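Local atomic coordinates of glycoside Hydrolase (PDB entry 5T9X), a protein that probably hydrolyses agarose-type galactans as a family 16 glycoside hydrolase of the human gut bacterium Bacteroides uniformis. Residues A[149-154]-A[300-305]; A[172-177]-A[196-201]. All coordinates share one frame; numbering follows the deposited sequence.

Overall arrangement
Both contacts reach the same sheet, contact 2 only through the start of strand 176-182; their centres are about 15 Å apart, and contact 2 is nested inside the chain loop that contact 1 closes. Strand 298-304 of contact 1 pairs with strand 176-182; Glu304 O and Ala176 N make the probable hydrogen bond where they meet, and Met303 packs on Met175. Both are buried. Contact 1 is core, held by strand-to-strand amide bonds. Contact 2 lies farther out, about 14 Å from the chain centre against about 8 Å, with Asn172, Ser198 and Arg200 partly exposed. There loop meets loop through a shared carbonyl, waters, two ST turns and an arginine with its own outside partners.

Contact 1. Residues A[149-154]-A[300-305]; sequences TGCVTS and IINMED
Gly150, Val152, Ile301 and Met303 supply the backbone bonds that zip these two antiparallel strands together. Ile301 N gives to Val152 O at 3.0 Å, and Val152 N gives back to Ile301 O at 2.8 Å, closing a hydrogen-bonded pair. Two residues on, Met303 N reaches Gly150 O at 3.2 Å. Val152 O takes a second, softer partner, the CA-H of Ile300 (CA to O 3.3 Å), so two groups crowd one carbonyl. Met303 O is satisfied from outside by Trp108 NE1; the methyl CG2 of Thr149 merely presses on it. The hydroxyl of that threonine stands anti to the backbone N (chi1 -168°), where it bonds to Glu123 O and Thr124 OG1 while Met303 CB comes to 3.5 Å from OG1, the two side chains crossing at about a right angle. Thr153 OG1 is likewise spoken for by Tyr95 O. The strands belong to a sheet of the beta-sandwich (jelly roll) expected of family GH16. Val152 and Ile301 share one face, and Ile301 packs there on Leu120 and Ile122 of the other sheet. Cys151, Ile300 and Asn302 share the other face, where Cys151 SG sits 3.7 Å from Ile300 CG2 and equally far from Asn302 CB. Trp108 and Trp180 both touch the Asn302 side chain, which is about 5 Å from a bound imidazole, probably a crystallisation additive. Asn302 ND2 donates to Glu304 OE2 two residues on, at 3.2 Å, meeting the carboxylate on its anti side, 21° out of its plane.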
# COMPACT_ATOMS: atom_id res chain seq x y z
N THR A 149 -6.81 -2.05 13.51
CA THR A 149 -6.82 -2.54 12.16
C THR A 149 -5.67 -3.50 11.97
O THR A 149 -5.15 -4.03 12.96
CB THR A 149 -6.84 -1.37 11.15
OG1 THR A 149 -7.13 -1.87 9.85
CG2 THR A 149 -5.50 -0.63 11.13
N GLY A 150 -5.26 -3.76 10.74
CA GLY A 150 -4.21 -4.75 10.49
C GLY A 150 -3.08 -4.33 9.57
O GLY A 150 -3.21 -3.40 8.81
N CYS A 151 -1.97 -5.05 9.67
CA CYS A 151 -0.79 -4.83 8.86
C CYS A 151 -0.10 -6.15 8.55
O CYS A 151 0.03 -7.00 9.42
CB CYS A 151 0.17 -3.92 9.60
SG CYS A 151 1.53 -3.29 8.60
N VAL A 152 0.36 -6.29 7.32
CA VAL A 152 1.03 -7.49 6.84
C VAL A 152 2.38 -7.10 6.25
O VAL A 152 2.52 -6.05 5.61
CB VAL A 152 0.13 -8.15 5.78
CG1 VAL A 152 0.86 -9.16 4.92
CG2 VAL A 152 -1.05 -8.81 6.46
N THR A 153 3.37 -7.96 6.46
CA THR A 153 4.72 -7.78 5.93
C THR A 153 5.20 -9.06 5.29
O THR A 153 5.02 -10.15 5.85
CB THR A 153 5.72 -7.43 7.06
OG1 THR A 153 5.26 -6.28 7.77
CG2 THR A 153 7.13 -7.13 6.49
N SER A 154 5.88 -8.92 4.15
CA SER A 154 6.46 -10.06 3.46
C SER A 154 7.59 -10.71 4.25
O SER A 154 8.24 -10.07 5.08
CB SER A 154 6.99 -9.63 2.11
OG SER A 154 8.09 -8.77 2.29
N ILE A 300 4.62 -4.34 2.17
CA ILE A 300 3.68 -4.12 3.25
C ILE A 300 2.26 -3.90 2.69
O ILE A 300 2.07 -3.19 1.71
CB ILE A 300 4.11 -2.94 4.15
CG1 ILE A 300 5.56 -3.14 4.62
CG2 ILE A 300 3.21 -2.80 5.39
CD1 ILE A 300 6.07 -2.00 5.45
N ILE A 301 1.29 -4.54 3.32
CA ILE A 301 -0.10 -4.36 2.97
C ILE A 301 -0.78 -4.01 4.27
O ILE A 301 -0.66 -4.79 5.24
CB ILE A 301 -0.71 -5.66 2.39
CG1 ILE A 301 0.11 -6.17 1.20
CG2 ILE A 301 -2.15 -5.43 1.95
CD1 ILE A 301 -0.29 -7.55 0.71
N ASN A 302 -1.50 -2.89 4.33
CA ASN A 302 -2.22 -2.56 5.56
C ASN A 302 -3.40 -1.63 5.39
O ASN A 302 -3.69 -1.16 4.29
CB ASN A 302 -1.23 -1.98 6.57
CG ASN A 302 -0.72 -0.58 6.20
OD1 ASN A 302 -1.36 0.17 5.51
ND2 ASN A 302 0.43 -0.21 6.76
N MET A 303 -4.08 -1.35 6.50
CA MET A 303 -4.83 -0.10 6.59
C MET A 303 -4.29 0.79 7.71
O MET A 303 -3.67 0.32 8.65
CB MET A 303 -6.31 -0.36 6.79
CG MET A 303 -6.99 -1.24 5.75
SD MET A 303 -8.73 -1.63 6.20
CE MET A 303 -9.50 -0.10 5.70
N GLU A 304 -4.53 2.09 7.57
CA GLU A 304 -4.05 3.11 8.51
C GLU A 304 -5.16 4.13 8.74
O GLU A 304 -5.80 4.58 7.79
CB GLU A 304 -2.82 3.84 7.96
CG GLU A 304 -1.57 2.98 7.81
CD GLU A 304 -0.36 3.67 7.16
OE1 GLU A 304 -0.43 4.89 6.81
OE2 GLU A 304 0.68 2.96 6.98
N ASP A 305 -5.40 4.49 10.00
CA ASP A 305 -6.10 5.72 10.36
C ASP A 305 -5.04 6.80 10.52
O ASP A 305 -4.47 6.98 11.60
CB ASP A 305 -6.86 5.54 11.67
CG ASP A 305 -7.91 6.58 11.89
OD1 ASP A 305 -7.99 7.56 11.10
OD2 ASP A 305 -8.68 6.38 12.85

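Contact 2. Residues A[172-177]-A[196-201]; sequences NSTMAS and YGSDRV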
# COMPACT_ATOMS: atom_id res chain seq x y z
N ASN A 172 -14.18 0.93 1.37
CA ASN A 172 -15.15 2.02 1.38
C ASN A 172 -15.18 2.66 2.78
O ASN A 172 -16.14 2.53 3.53
CB ASN A 172 -16.52 1.51 0.96
CG ASN A 172 -17.58 2.61 0.81
OD1 ASN A 172 -17.33 3.81 0.89
ND2 ASN A 172 -18.79 2.18 0.61
N SER A 173 -14.11 3.39 3.08
CA SER A 173 -13.75 3.80 4.42
C SER A 173 -12.92 5.08 4.38
O SER A 173 -12.22 5.37 3.39
CB SER A 173 -12.91 2.69 5.03
OG SER A 173 -12.74 2.92 6.42
N THR A 174 -12.98 5.87 5.44
CA THR A 174 -12.03 6.99 5.54
C THR A 174 -10.60 6.51 5.89
O THR A 174 -9.65 7.25 5.76
CB THR A 174 -12.53 8.03 6.55
OG1 THR A 174 -12.72 7.42 7.83
CG2 THR A 174 -13.82 8.64 6.08
N MET A 175 -10.47 5.28 6.34
CA MET A 175 -9.17 4.63 6.50
C MET A 175 -8.41 4.59 5.18
O MET A 175 -9.01 4.42 4.12
CB MET A 175 -9.35 3.18 6.95
CG MET A 175 -10.06 2.97 8.29
SD MET A 175 -8.99 3.44 9.66
CE MET A 175 -7.89 2.02 9.72
N ALA A 176 -7.09 4.69 5.25
CA ALA A 176 -6.23 4.42 4.11
C ALA A 176 -6.18 2.92 3.85
O ALA A 176 -6.09 2.15 4.79
CB ALA A 176 -4.84 4.95 4.38
N SER A 177 -6.27 2.54 2.58
CA SER A 177 -5.96 1.18 2.12
C SER A 177 -4.61 1.24 1.39
O SER A 177 -4.45 2.08 0.48
CB SER A 177 -7.03 0.69 1.16
OG SER A 177 -8.33 0.74 1.73
N TYR A 196 -8.00 6.40 -0.33
CA TYR A 196 -9.10 6.61 0.62
C TYR A 196 -10.38 6.40 -0.18
O TYR A 196 -10.62 7.12 -1.16
CB TYR A 196 -9.03 8.02 1.21
CG TYR A 196 -7.63 8.35 1.65
CD1 TYR A 196 -7.17 7.95 2.89
CD2 TYR A 196 -6.74 8.98 0.80
CE1 TYR A 196 -5.88 8.21 3.31
CE2 TYR A 196 -5.44 9.24 1.20
CZ TYR A 196 -5.01 8.85 2.47
OH TYR A 196 -3.72 9.08 2.90
N GLY A 197 -11.15 5.39 0.18
CA GLY A 197 -12.31 5.02 -0.61
C GLY A 197 -13.66 5.62 -0.27
O GLY A 197 -14.58 5.52 -1.09
N SER A 198 -13.80 6.22 0.90
CA SER A 198 -15.11 6.77 1.33
C SER A 198 -15.49 8.05 0.62
O SER A 198 -14.60 8.78 0.16
CB SER A 198 -15.12 7.00 2.84
OG SER A 198 -16.19 7.81 3.22
N ASP A 199 -16.80 8.31 0.51
CA ASP A 199 -17.30 9.61 0.01
C ASP A 199 -17.11 10.72 1.00
O ASP A 199 -17.11 11.87 0.60
CB ASP A 199 -18.78 9.57 -0.35
CG ASP A 199 -19.06 8.72 -1.59
OD1 ASP A 199 -18.27 8.79 -2.58
OD2 ASP A 199 -20.05 7.94 -1.57
N ARG A 200 -16.96 10.42 2.29
CA ARG A 200 -16.66 11.48 3.25
C ARG A 200 -15.23 12.02 3.03
O ARG A 200 -14.23 11.31 3.23
CB ARG A 200 -16.90 11.01 4.68
CG ARG A 200 -16.85 12.15 5.71
CD ARG A 200 -17.67 11.84 6.97
NE ARG A 200 -17.11 10.72 7.73
CZ ARG A 200 -16.07 10.79 8.56
NH1 ARG A 200 -15.65 9.71 9.21
NH2 ARG A 200 -15.42 11.94 8.74
N VAL A 201 -15.14 13.27 2.59
CA VAL A 201 -13.84 13.90 2.26
C VAL A 201 -13.65 15.30 2.83
O VAL A 201 -12.72 16.02 2.45
CB VAL A 201 -13.66 13.98 0.73
CG1 VAL A 201 -13.61 12.58 0.12
CG2 VAL A 201 -14.79 14.78 0.08
O HOH W 1 -18.67 6.04 1.42
O HOH W 2 -9.73 2.99 2.00
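Two ST turns lie in neighbouring loops of the GH16 sandwich, joined through Ser173 O: segment 172-177 leads into strand 176-182, and the loop 196-201 follows strand 188-195, which carries the EIDIIE sequence expected to hold the family's catalytic carboxylates. Ser173 OG accepts from Met175 N and also hydrogen-bonds Asn327 OD1. Ser198 OG accepts from Arg200 N at 2.9 Å; the hydroxyl of Ser198 lies anti to its own N (chi1 165°), which leaves it turned along the chain toward that amide. Between the turns, Ser198 N donates to Ser173 O at 3.1 Å, coming from above the carbonyl plane, 59° out of it. Gly197 N adds a weak bond to the same oxygen at 3.4 Å and another weak one to a water that lies 2.7 Å from Met175 O and also hydrogen-bonds Ser177 OG. A second water donates to Asn172 OD1 at 2.7 Å and accepts from Asp199 N, bridging the loops. At the strand end, Tyr196 CE1 meets Ala176 CB obliquely at 3.6 Å, with Thr174 O at the ring edge; its hydroxyl bonds to Gln306, and Arg309 makes a cation-pi contact with the ring. With the ring cut back to an alanine, the methyl of Ala176 is likely to lose its cover from CE1, and the hydroxyl bond to Gln306 and the cation-pi contact with Arg309 would go. Arg200 is held by a salt bridge to Glu320 and by the carbonyls of Gly313 and Ser315. Thr174 OG1 bonds to Leu314 O, and its CG2 rests 3.7 Å above the guanidinium plane of Arg200, offset toward the rim near NH1.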